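Local coordinates for cellulose synthase 1 (Gluconacetobacter xylinus, PDB 4I86), which carries a PilZ domain, a small beta-barrel regulatory module of a cellulose synthase, of the kind that binds cyclic di-GMP, at residues V18-A23 with T55-R60; I27-V32 with V43-P48; A49-P54 with I75-G80. One frame throughout, in Å; residues are numbered along the deposited sequence.

Interaction 1 of 3, residues V18-A23 with T55-R60; sequences VEVANA and TPVYIR
E19 and R60 open a run of antiparallel pairs between strands 18-22 and 55-60, whose axes approach to 4.6 Å at 151°. In this regular strand pair of the curved PilZ sheet, E19 with R60 and A21 with Y58 are hydrogen-bonded pairs. V20 with I59 and N22 with V57 are non-hydrogen-bonded pairs. R60 N bonds to E19 O at 2.8 Å, and Y58 N to A21 O at 2.8 Å. Those from E19 N to R60 O and A21 N to Y58 O are longer.

The side chains of E19 and R60 lie side by side on one face of the sheet. R60 is extended from CG to NE, with CG opposite the backbone N (chi1 175°). E19 bends at chi2, which brings its carboxylate over to the arginine. R60 NH1 meets the syn lone pair of E19 OE1 at 2.9 Å, and the two flat groups are 15° apart. R60 NE has a second acidic partner, E67, so the guanidinium is held by two carboxylates.

The other face is apolar. V20 CG1 packs on V57 CB at 3.9 Å, and V20 CG2 lies 4.2 Å from I59 CG1. At the far end N22 OD1 accepts a hydrogen bond from I27 N.

Strand 28-36 borders 17-22 on its other edge, and strand 66-77 borders 55-63. F84 of strand 82-86 covers V20, V57 and I59 on the apolar face.

Interaction 2 of 3, residues I27-V32 with V43-P48; sequences IIVTGV and VKMSWP
I27 packs against W47 and P48 where strands 28-36 and 40-44 have parted. Its CB sits 4.2 Å from W47 CH2, at the end of the indole. From there the chain branches. CG2, opposite the backbone N (chi1 of CG1 -57°), lies over one face of the six-membered ring, 3.9 Å from its centroid and 16° off the normal. This is a CH-pi contact. The same methyl touches P48 CG at 3.6 Å, and P48 lies beside it over the same face of the indole. The other branch runs through CG1 to CD1, which ends 4.0 Å from W47 CZ2.

V29 meets the same two residues differently. Its CG2 comes to the rim of the indole, near the ring plane, 4.1 Å from W47 CE3, and also touches M45 CE. Its CG1 points at P48 CD.

Near the turn of the hairpin the backbones are still paired. V32 and K44 form one antiparallel hydrogen-bonded pair. K44 N reaches V32 O at 2.6 Å, with an N-H...O angle of 140°. The backbones also come close at G31, whose CA is 3.2 Å from K44 O.

The two strands form a beta hairpin within the sheet. Strand 17-22 borders 28-36 on the other edge, and strand 82-86 pairs with 40-44. W47 also rests on V20, I74 and A77, between strands 17-22 and 66-77.

Interaction 3 of 3, residues A49-P54 with I75-G80; sequences AKLSGP and IRAGNG
L51, whose CD2 makes three of the four close approaches here, has an unusual shape. Its chi1 of -119° and chi2 of 1° are both far from the staggered values. The second torsion puts CD1, not the touching methyl, almost eclipsed with CA, and turns CD2 toward the strand. CD2 touches A77 CB at 3.8 Å and A77 N at 3.9 Å, and it lies 4.0 Å from the carbonyl carbon of R76. It therefore covers the end of strand 66-77 over both a side chain and the backbone.

The CB of L51 and that of A77 both point into the contact, while CB of R76 points away from the loop. The arginine chain bends along the strand toward G78, and G78 N sits 3.3 Å above one face of the guanidinium, toward the rim.

A second, looser touch lies at the other end, where P54 CG meets I75 CG2 at 4.2 Å. Both are apolar. The two touches lie at either end of a short span of loop. L51 also packs on I74, and A77 on W47.

Strand 66-77 is itself irregular here. I75 and R76 both face I83 of strand 82-86, and both bond to its backbone. This is a classic beta bulge, set in the antiparallel sheet of the PilZ domain, with an irregular connection laid across the strand end.

How the interactions relate
All three contacts reach one antiparallel sheet, interaction 3 through a loop lying on strand 66-77. Interactions 1 and 2 are neighbours, with centres about 9 Å apart. V20 N and V29 O lie 2.8 Å apart, a probable hydrogen bond between strands 17-22 and 28-36. Interaction 3 follows interaction 2 directly along the chain, and P48 runs on into A49. Their centres are about 11 Å apart, and they meet where W47 CB lies 3.8 Å from A77 CB. Interactions 1 and 3 have centres about 13 Å apart and join only through the chain, at P54 and T55. W47 bridges all three contacts, touching V57 of interaction 1 as well.

Interaction 1 of 3, residues V18-A23 with T55-R60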
ATOM      1  N   VAL A  18       8.968   0.350   0.935  1.00 24.41           N
ATOM      2  CA  VAL A  18       7.944   1.292   0.526  1.00 25.10           C
ATOM      3  C   VAL A  18       8.077   2.558   1.346  1.00 28.25           C
ATOM      4  O   VAL A  18       8.623   2.534   2.454  1.00 27.84           O
ATOM      5  CB  VAL A  18       6.530   0.697   0.715  1.00 22.93           C
ATOM      6  CG1 VAL A  18       6.345  -0.538  -0.155  1.00 23.66           C
ATOM      7  CG2 VAL A  18       6.295   0.349   2.179  1.00 27.23           C
ATOM      8  N   GLU A  19       7.579   3.666   0.803  1.00 24.90           N
ATOM      9  CA  GLU A  19       7.478   4.903   1.563  1.00 26.99           C
ATOM     10  C   GLU A  19       6.009   5.290   1.593  1.00 26.01           C
ATOM     11  O   GLU A  19       5.291   5.096   0.607  1.00 22.44           O
ATOM     12  CB  GLU A  19       8.315   6.011   0.913  1.00 23.39           C
ATOM     13  CG  GLU A  19       9.730   5.574   0.555  1.00 25.00           C
ATOM     14  CD  GLU A  19      10.190   6.127  -0.783  1.00 38.83           C
ATOM     15  OE1 GLU A  19       9.320   6.492  -1.613  1.00 40.82           O
ATOM     16  OE2 GLU A  19      11.423   6.209  -1.014  1.00 45.04           O
ATOM     17  N   VAL A  20       5.567   5.848   2.712  1.00 23.77           N
ATOM     18  CA  VAL A  20       4.163   6.204   2.872  1.00 25.23           C
ATOM     19  C   VAL A  20       4.027   7.610   3.427  1.00 26.96           C
ATOM     20  O   VAL A  20       4.634   7.943   4.442  1.00 28.92           O
ATOM     21  CB  VAL A  20       3.453   5.261   3.852  1.00 23.64           C
ATOM     22  CG1 VAL A  20       1.955   5.560   3.862  1.00 22.83           C
ATOM     23  CG2 VAL A  20       3.742   3.807   3.492  1.00 19.75           C
ATOM     24  N   ALA A  21       3.224   8.425   2.756  1.00 24.51           N
ATOM     25  CA  ALA A  21       2.929   9.769   3.206  1.00 27.24           C
ATOM     26  C   ALA A  21       1.422   9.935   3.329  1.00 27.79           C
ATOM     27  O   ALA A  21       0.685   9.419   2.479  1.00 25.49           O
ATOM     28  CB  ALA A  21       3.461  10.761   2.203  1.00 26.24           C
ATOM     29  N   ASN A  22       0.942  10.666   4.340  1.00 25.36           N
ATOM     30  CA  ASN A  22      -0.483  11.050   4.345  1.00 26.45           C
ATOM     31  C   ASN A  22      -0.737  12.153   3.312  1.00 26.54           C
ATOM     32  O   ASN A  22       0.204  12.666   2.718  1.00 25.45           O
ATOM     33  CB  ASN A  22      -1.023  11.400   5.744  1.00 30.41           C
ATOM     34  CG  ASN A  22      -0.254  12.533   6.415  1.00 36.58           C
ATOM     35  OD1 ASN A  22       0.626  13.153   5.810  1.00 32.19           O
ATOM     36  ND2 ASN A  22      -0.605  12.822   7.677  1.00 37.93           N
ATOM     37  N   ALA A  23      -1.990  12.506   3.067  1.00 28.08           N
ATOM     38  CA  ALA A  23      -2.311  13.314   1.884  1.00 28.45           C
ATOM     39  C   ALA A  23      -1.887  14.766   1.981  1.00 36.80           C
ATOM     40  O   ALA A  23      -1.692  15.420   0.947  1.00 31.56           O
ATOM     41  CB  ALA A  23      -3.810  13.215   1.520  1.00 29.84           C
ATOM     42  N   THR A  55      -7.599   6.633   6.605  1.00 39.49           N
ATOM     43  CA  THR A  55      -6.899   7.897   6.360  1.00 38.40           C
ATOM     44  C   THR A  55      -6.117   7.841   5.050  1.00 29.62           C
ATOM     45  O   THR A  55      -5.253   6.988   4.895  1.00 29.35           O
ATOM     46  CB  THR A  55      -5.910   8.202   7.516  1.00 41.00           C
ATOM     47  OG1 THR A  55      -6.649   8.521   8.699  1.00 49.27           O
ATOM     48  CG2 THR A  55      -4.983   9.363   7.164  1.00 35.97           C
ATOM     49  N   PRO A  56      -6.416   8.762   4.115  1.00 29.82           N
ATOM     50  CA  PRO A  56      -5.824   8.741   2.772  1.00 30.33           C
ATOM     51  C   PRO A  56      -4.326   9.015   2.755  1.00 30.91           C
ATOM     52  O   PRO A  56      -3.829   9.961   3.386  1.00 29.57           O
ATOM     53  CB  PRO A  56      -6.590   9.834   2.009  1.00 28.28           C
ATOM     54  CG  PRO A  56      -7.259  10.652   3.036  1.00 33.84           C
ATOM     55  CD  PRO A  56      -7.470   9.783   4.242  1.00 33.70           C
ATOM     56  N   VAL A  57      -3.616   8.161   2.023  1.00 26.25           N
ATOM     57  CA  VAL A  57      -2.154   8.221   1.916  1.00 23.43           C
ATOM     58  C   VAL A  57      -1.719   7.923   0.483  1.00 25.38           C
ATOM     59  O   VAL A  57      -2.546   7.566  -0.373  1.00 22.49           O
ATOM     60  CB  VAL A  57      -1.457   7.182   2.838  1.00 24.09           C
ATOM     61  CG1 VAL A  57      -1.897   7.338   4.305  1.00 25.25           C
ATOM     62  CG2 VAL A  57      -1.706   5.755   2.339  1.00 23.96           C
ATOM     63  N   TYR A  58      -0.427   8.092   0.225  1.00 19.15           N
ATOM     64  CA  TYR A  58       0.179   7.644  -1.011  1.00 20.12           C
ATOM     65  C   TYR A  58       1.253   6.661  -0.616  1.00 22.84           C
ATOM     66  O   TYR A  58       1.988   6.900   0.350  1.00 22.34           O
ATOM     67  CB  TYR A  58       0.771   8.822  -1.811  1.00 22.94           C
ATOM     68  CG  TYR A  58      -0.266   9.831  -2.259  1.00 24.08           C
ATOM     69  CD1 TYR A  58      -1.174   9.514  -3.256  1.00 22.45           C
ATOM     70  CD2 TYR A  58      -0.341  11.096  -1.684  1.00 24.41           C
ATOM     71  CE1 TYR A  58      -2.131  10.423  -3.673  1.00 23.13           C
ATOM     72  CE2 TYR A  58      -1.307  12.024  -2.104  1.00 22.48           C
ATOM     73  CZ  TYR A  58      -2.190  11.673  -3.098  1.00 23.61           C
ATOM     74  OH  TYR A  58      -3.148  12.564  -3.532  1.00 27.57           O
ATOM     75  N   ILE A  59       1.322   5.545  -1.341  1.00 20.15           N
ATOM     76  CA  ILE A  59       2.357   4.550  -1.125  1.00 19.96           C
ATOM     77  C   ILE A  59       3.275   4.530  -2.344  1.00 22.39           C
ATOM     78  O   ILE A  59       2.812   4.489  -3.483  1.00 18.67           O
ATOM     79  CB  ILE A  59       1.753   3.150  -0.888  1.00 22.25           C
ATOM     80  CG1 ILE A  59       0.917   3.149   0.397  1.00 23.50           C
ATOM     81  CG2 ILE A  59       2.836   2.095  -0.816  1.00 19.55           C
ATOM     82  CD1 ILE A  59       0.375   1.807   0.756  1.00 23.12           C
ATOM     83  N   ARG A  60       4.579   4.615  -2.101  1.00 20.53           N
ATOM     84  CA  ARG A  60       5.539   4.609  -3.194  1.00 22.03           C
ATOM     85  C   ARG A  60       6.504   3.445  -3.028  1.00 23.46           C
ATOM     86  O   ARG A  60       6.929   3.121  -1.918  1.00 24.03           O
ATOM     87  CB  ARG A  60       6.299   5.931  -3.244  1.00 21.25           C
ATOM     88  CG  ARG A  60       7.405   5.968  -4.291  1.00 22.88           C
ATOM     89  CD  ARG A  60       8.029   7.338  -4.397  1.00 24.03           C
ATOM     90  NE  ARG A  60       8.997   7.375  -5.492  1.00 30.79           N
ATOM     91  CZ  ARG A  60      10.294   7.115  -5.347  1.00 37.05           C
ATOM     92  NH1 ARG A  60      10.775   6.804  -4.150  1.00 34.34           N
ATOM     93  NH2 ARG A  60      11.103   7.161  -6.402  1.00 41.10           N
TER

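Interaction 2 of 3, residues I27-V32 with V43-P48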
ATOM      1  N   ILE A  27       2.781  13.649   7.498  1.00 35.44           N
ATOM      2  CA  ILE A  27       3.422  12.411   7.941  1.00 31.50           C
ATOM      3  C   ILE A  27       4.058  11.658   6.773  1.00 32.14           C
ATOM      4  O   ILE A  27       3.452  11.516   5.703  1.00 32.72           O
ATOM      5  CB  ILE A  27       2.424  11.486   8.672  1.00 34.54           C
ATOM      6  CG1 ILE A  27       1.798  12.207   9.875  1.00 34.63           C
ATOM      7  CG2 ILE A  27       3.103  10.197   9.107  1.00 35.20           C
ATOM      8  CD1 ILE A  27       0.631  11.453  10.511  1.00 40.56           C
ATOM      9  N   ILE A  28       5.281  11.186   6.990  1.00 27.08           N
ATOM     10  CA  ILE A  28       6.019  10.403   6.007  1.00 32.14           C
ATOM     11  C   ILE A  28       6.858   9.352   6.711  1.00 36.44           C
ATOM     12  O   ILE A  28       7.683   9.686   7.574  1.00 36.88           O
ATOM     13  CB  ILE A  28       6.986  11.265   5.186  1.00 31.47           C
ATOM     14  CG1 ILE A  28       6.234  12.344   4.401  1.00 27.37           C
ATOM     15  CG2 ILE A  28       7.827  10.382   4.261  1.00 29.41           C
ATOM     16  CD1 ILE A  28       7.150  13.147   3.515  1.00 33.58           C
ATOM     17  N   VAL A  29       6.658   8.084   6.348  1.00 30.92           N
ATOM     18  CA  VAL A  29       7.428   7.010   6.965  1.00 32.37           C
ATOM     19  C   VAL A  29       7.891   6.024   5.921  1.00 30.72           C
ATOM     20  O   VAL A  29       7.414   6.038   4.784  1.00 29.58           O
ATOM     21  CB  VAL A  29       6.617   6.256   8.056  1.00 35.32           C
ATOM     22  CG1 VAL A  29       6.032   7.239   9.067  1.00 31.92           C
ATOM     23  CG2 VAL A  29       5.502   5.432   7.409  1.00 35.17           C
ATOM     24  N   THR A  30       8.821   5.165   6.322  1.00 31.93           N
ATOM     25  CA  THR A  30       9.379   4.140   5.456  1.00 33.04           C
ATOM     26  C   THR A  30       9.109   2.787   6.112  1.00 34.02           C
ATOM     27  O   THR A  30       8.828   2.734   7.308  1.00 36.87           O
ATOM     28  CB  THR A  30      10.898   4.385   5.265  1.00 33.79           C
ATOM     29  OG1 THR A  30      11.088   5.684   4.679  1.00 39.92           O
ATOM     30  CG2 THR A  30      11.512   3.344   4.355  1.00 35.41           C
ATOM     31  N   GLY A  31       9.180   1.703   5.337  1.00 31.68           N
ATOM     32  CA  GLY A  31       8.875   0.370   5.839  1.00 31.57           C
ATOM     33  C   GLY A  31       9.128  -0.692   4.790  1.00 31.36           C
ATOM     34  O   GLY A  31       9.667  -0.381   3.727  1.00 29.39           O
ATOM     35  N   VAL A  32       8.785  -1.950   5.088  1.00 31.39           N
ATOM     36  CA  VAL A  32       8.782  -2.990   4.070  1.00 28.91           C
ATOM     37  C   VAL A  32       7.436  -3.691   4.062  1.00 32.96           C
ATOM     38  O   VAL A  32       6.757  -3.774   5.091  1.00 33.97           O
ATOM     39  CB  VAL A  32       9.911  -4.052   4.254  1.00 38.00           C
ATOM     40  CG1 VAL A  32      11.285  -3.441   4.011  1.00 37.43           C
ATOM     41  CG2 VAL A  32       9.827  -4.697   5.633  1.00 36.90           C
ATOM     42  N   VAL A  43       2.000  -3.716   5.772  1.00 30.59           N
ATOM     43  CA  VAL A  43       3.370  -3.199   5.783  1.00 31.93           C
ATOM     44  C   VAL A  43       4.014  -3.181   7.172  1.00 35.98           C
ATOM     45  O   VAL A  43       3.399  -2.740   8.152  1.00 30.77           O
ATOM     46  CB  VAL A  43       3.430  -1.762   5.225  1.00 31.76           C
ATOM     47  CG1 VAL A  43       4.891  -1.293   5.097  1.00 29.70           C
ATOM     48  CG2 VAL A  43       2.698  -1.667   3.876  1.00 24.47           C
ATOM     49  N   LYS A  44       5.260  -3.649   7.258  1.00 33.83           N
ATOM     50  CA  LYS A  44       6.020  -3.489   8.501  1.00 37.81           C
ATOM     51  C   LYS A  44       6.468  -2.034   8.613  1.00 40.92           C
ATOM     52  O   LYS A  44       7.312  -1.563   7.843  1.00 37.02           O
ATOM     53  CB  LYS A  44       7.228  -4.421   8.554  1.00 40.70           C
ATOM     54  CG  LYS A  44       7.901  -4.483   9.931  1.00 48.15           C
ATOM     55  CD  LYS A  44       9.082  -5.465   9.918  1.00 48.34           C
ATOM     56  CE  LYS A  44      10.133  -5.104  10.965  1.00 48.06           C
ATOM     57  NZ  LYS A  44      11.380  -5.917  10.796  1.00 54.31           N
ATOM     58  N   MET A  45       5.889  -1.316   9.567  1.00 37.90           N
ATOM     59  CA  MET A  45       6.106   0.116   9.656  1.00 39.36           C
ATOM     60  C   MET A  45       5.562   0.656  10.968  1.00 44.62           C
ATOM     61  O   MET A  45       4.763  -0.009  11.632  1.00 47.79           O
ATOM     62  CB  MET A  45       5.404   0.819   8.488  1.00 36.93           C
ATOM     63  CG  MET A  45       3.895   0.610   8.465  1.00 34.28           C
ATOM     64  SD  MET A  45       3.053   1.720   7.316  1.00 35.52           S
ATOM     65  CE  MET A  45       2.360   2.931   8.438  1.00 36.40           C
ATOM     66  N   SER A  46       5.979   1.867  11.328  1.00 43.68           N
ATOM     67  CA  SER A  46       5.484   2.522  12.535  1.00 48.96           C
ATOM     68  C   SER A  46       4.857   3.876  12.219  1.00 47.79           C
ATOM     69  O   SER A  46       5.557   4.825  11.856  1.00 56.25           O
ATOM     70  CB  SER A  46       6.608   2.672  13.569  1.00 54.31           C
ATOM     71  OG  SER A  46       7.242   1.420  13.816  1.00 56.54           O
ATOM     72  N   TRP A  47       3.534   3.948  12.361  1.00 47.54           N
ATOM     73  CA  TRP A  47       2.757   5.167  12.117  1.00 46.90           C
ATOM     74  C   TRP A  47       2.713   6.032  13.384  1.00 52.19           C
ATOM     75  O   TRP A  47       2.283   5.563  14.443  1.00 50.94           O
ATOM     76  CB  TRP A  47       1.339   4.783  11.672  1.00 44.46           C
ATOM     77  CG  TRP A  47       0.523   5.879  11.028  1.00 41.82           C
ATOM     78  CD1 TRP A  47      -0.580   6.493  11.550  1.00 42.31           C
ATOM     79  CD2 TRP A  47       0.736   6.470   9.733  1.00 37.64           C
ATOM     80  NE1 TRP A  47      -1.059   7.436  10.667  1.00 40.69           N
ATOM     81  CE2 TRP A  47      -0.275   7.437   9.544  1.00 37.94           C
ATOM     82  CE3 TRP A  47       1.680   6.273   8.718  1.00 37.74           C
ATOM     83  CZ2 TRP A  47      -0.366   8.206   8.379  1.00 35.42           C
ATOM     84  CZ3 TRP A  47       1.590   7.039   7.566  1.00 33.04           C
ATOM     85  CH2 TRP A  47       0.574   7.990   7.405  1.00 32.31           C
ATOM     86  N   PRO A  48       3.147   7.302  13.273  1.00 53.35           N
ATOM     87  CA  PRO A  48       3.359   8.197  14.423  1.00 53.34           C
ATOM     88  C   PRO A  48       2.127   8.986  14.859  1.00 55.76           C
ATOM     89  O   PRO A  48       2.259  10.140  15.266  1.00 61.50           O
ATOM     90  CB  PRO A  48       4.402   9.182  13.894  1.00 51.43           C
ATOM     91  CG  PRO A  48       4.034   9.312  12.440  1.00 48.30           C
ATOM     92  CD  PRO A  48       3.591   7.923  12.009  1.00 47.34           C
TER

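Interaction 3 of 3, residues A49-P54 with I75-G80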
ATOM      1  N   ALA A  49       0.949   8.391  14.768  1.00 54.06           N
ATOM      2  CA  ALA A  49      -0.249   9.040  15.271  1.00 59.99           C
ATOM      3  C   ALA A  49      -1.322   7.996  15.489  1.00 59.51           C
ATOM      4  O   ALA A  49      -1.212   6.872  14.999  1.00 59.63           O
ATOM      5  CB  ALA A  49      -0.727  10.109  14.300  1.00 57.55           C
ATOM      6  N   LYS A  50      -2.351   8.364  16.243  1.00 61.35           N
ATOM      7  CA  LYS A  50      -3.482   7.474  16.424  1.00 59.95           C
ATOM      8  C   LYS A  50      -4.457   7.676  15.287  1.00 57.96           C
ATOM      9  O   LYS A  50      -4.785   8.808  14.921  1.00 56.52           O
ATOM     10  CB  LYS A  50      -4.160   7.681  17.779  1.00 60.60           C
ATOM     11  CG  LYS A  50      -3.539   6.832  18.875  1.00 61.45           C
ATOM     12  CD  LYS A  50      -3.365   5.397  18.381  1.00 66.24           C
ATOM     13  CE  LYS A  50      -2.924   4.458  19.496  1.00 68.01           C
ATOM     14  NZ  LYS A  50      -2.795   3.054  19.005  1.00 62.89           N
ATOM     15  N   LEU A  51      -4.892   6.565  14.710  1.00 57.78           N
ATOM     16  CA  LEU A  51      -5.815   6.608  13.595  1.00 56.33           C
ATOM     17  C   LEU A  51      -7.223   6.894  14.093  1.00 55.93           C
ATOM     18  O   LEU A  51      -7.763   6.122  14.891  1.00 57.48           O
ATOM     19  CB  LEU A  51      -5.813   5.262  12.870  1.00 48.65           C
ATOM     20  CG  LEU A  51      -5.392   5.237  11.404  1.00 51.11           C
ATOM     21  CD1 LEU A  51      -5.015   6.638  10.927  1.00 50.76           C
ATOM     22  CD2 LEU A  51      -4.241   4.263  11.215  1.00 47.13           C
ATOM     23  N   SER A  52      -7.821   7.992  13.642  1.00 52.58           N
ATOM     24  CA  SER A  52      -9.269   8.120  13.774  1.00 56.78           C
ATOM     25  C   SER A  52      -9.884   6.915  13.066  1.00 61.66           C
ATOM     26  O   SER A  52     -10.644   6.138  13.655  1.00 61.22           O
ATOM     27  CB  SER A  52      -9.773   9.399  13.110  1.00 61.46           C
ATOM     28  OG  SER A  52     -11.062   9.183  12.540  1.00 64.01           O
ATOM     29  N   GLY A  53      -9.528   6.770  11.793  1.00 55.04           N
ATOM     30  CA  GLY A  53      -9.976   5.664  10.967  1.00 53.90           C
ATOM     31  C   GLY A  53      -9.335   5.763   9.596  1.00 49.63           C
ATOM     32  O   GLY A  53      -8.285   6.393   9.451  1.00 50.76           O
ATOM     33  N   PRO A  54      -9.964   5.146   8.580  1.00 51.89           N
ATOM     34  CA  PRO A  54      -9.486   5.184   7.185  1.00 44.42           C
ATOM     35  C   PRO A  54      -8.920   6.557   6.763  1.00 40.30           C
ATOM     36  O   PRO A  54      -9.671   7.516   6.576  1.00 45.53           O
ATOM     37  CB  PRO A  54     -10.745   4.839   6.389  1.00 43.90           C
ATOM     38  CG  PRO A  54     -11.492   3.880   7.311  1.00 46.73           C
ATOM     39  CD  PRO A  54     -11.186   4.327   8.733  1.00 44.99           C
ATOM     40  N   ILE A  75      -5.901   1.885   7.333  1.00 34.45           N
ATOM     41  CA  ILE A  75      -7.110   1.556   8.082  1.00 35.88           C
ATOM     42  C   ILE A  75      -6.802   1.072   9.500  1.00 37.17           C
ATOM     43  O   ILE A  75      -7.643   1.176  10.391  1.00 41.34           O
ATOM     44  CB  ILE A  75      -8.004   0.524   7.328  1.00 35.98           C
ATOM     45  CG1 ILE A  75      -7.243  -0.773   7.056  1.00 33.18           C
ATOM     46  CG2 ILE A  75      -8.541   1.123   6.018  1.00 34.03           C
ATOM     47  CD1 ILE A  75      -8.142  -1.952   6.656  1.00 33.50           C
ATOM     48  N   ARG A  76      -5.601   0.541   9.703  1.00 38.17           N
ATOM     49  CA  ARG A  76      -5.148   0.164  11.040  1.00 41.26           C
ATOM     50  C   ARG A  76      -3.645   0.347  11.172  1.00 42.50           C
ATOM     51  O   ARG A  76      -2.904   0.197  10.197  1.00 39.44           O
ATOM     52  CB  ARG A  76      -5.507  -1.291  11.359  1.00 40.85           C
ATOM     53  CG  ARG A  76      -5.409  -1.642  12.841  1.00 45.91           C
ATOM     54  CD  ARG A  76      -5.003  -3.097  13.043  1.00 52.22           C
ATOM     55  NE  ARG A  76      -3.564  -3.299  12.854  1.00 58.74           N
ATOM     56  CZ  ARG A  76      -2.736  -3.756  13.793  1.00 60.64           C
ATOM     57  NH1 ARG A  76      -3.202  -4.078  14.995  1.00 62.53           N
ATOM     58  NH2 ARG A  76      -1.442  -3.898  13.525  1.00 54.27           N
ATOM     59  N   ALA A  77      -3.203   0.663  12.389  1.00 45.14           N
ATOM     60  CA  ALA A  77      -1.782   0.782  12.702  1.00 50.41           C
ATOM     61  C   ALA A  77      -1.506   0.213  14.095  1.00 51.56           C
ATOM     62  O   ALA A  77      -2.089   0.665  15.079  1.00 49.41           O
ATOM     63  CB  ALA A  77      -1.348   2.245  12.627  1.00 48.97           C
ATOM     64  N   GLY A  78      -0.623  -0.779  14.176  1.00 54.14           N
ATOM     65  CA  GLY A  78      -0.362  -1.442  15.442  1.00 57.67           C
ATOM     66  C   GLY A  78       1.104  -1.626  15.785  1.00 57.55           C
ATOM     67  O   GLY A  78       1.484  -2.651  16.358  1.00 55.76           O
ATOM     68  N   ASN A  79       1.917  -0.620  15.462  1.00 62.00           N
ATOM     69  CA  ASN A  79       3.377  -0.687  15.611  1.00 59.08           C
ATOM     70  C   ASN A  79       3.950  -1.988  15.051  1.00 59.93           C
ATOM     71  O   ASN A  79       3.559  -3.092  15.455  1.00 61.68           O
ATOM     72  CB  ASN A  79       3.819  -0.464  17.065  1.00 66.03           C
ATOM     73  CG  ASN A  79       5.334  -0.446  17.224  1.00 66.81           C
ATOM     74  OD1 ASN A  79       5.959  -1.490  17.434  1.00 68.90           O
ATOM     75  ND2 ASN A  79       5.930   0.746  17.135  1.00 64.56           N
ATOM     76  N   GLY A  80       4.881  -1.847  14.113  1.00 59.08           N
ATOM     77  CA  GLY A  80       5.389  -2.982  13.371  1.00 55.23           C
ATOM     78  C   GLY A  80       4.468  -3.301  12.209  1.00 50.29           C
ATOM     79  O   GLY A  80       4.852  -4.031  11.298  1.00 48.29           O
TER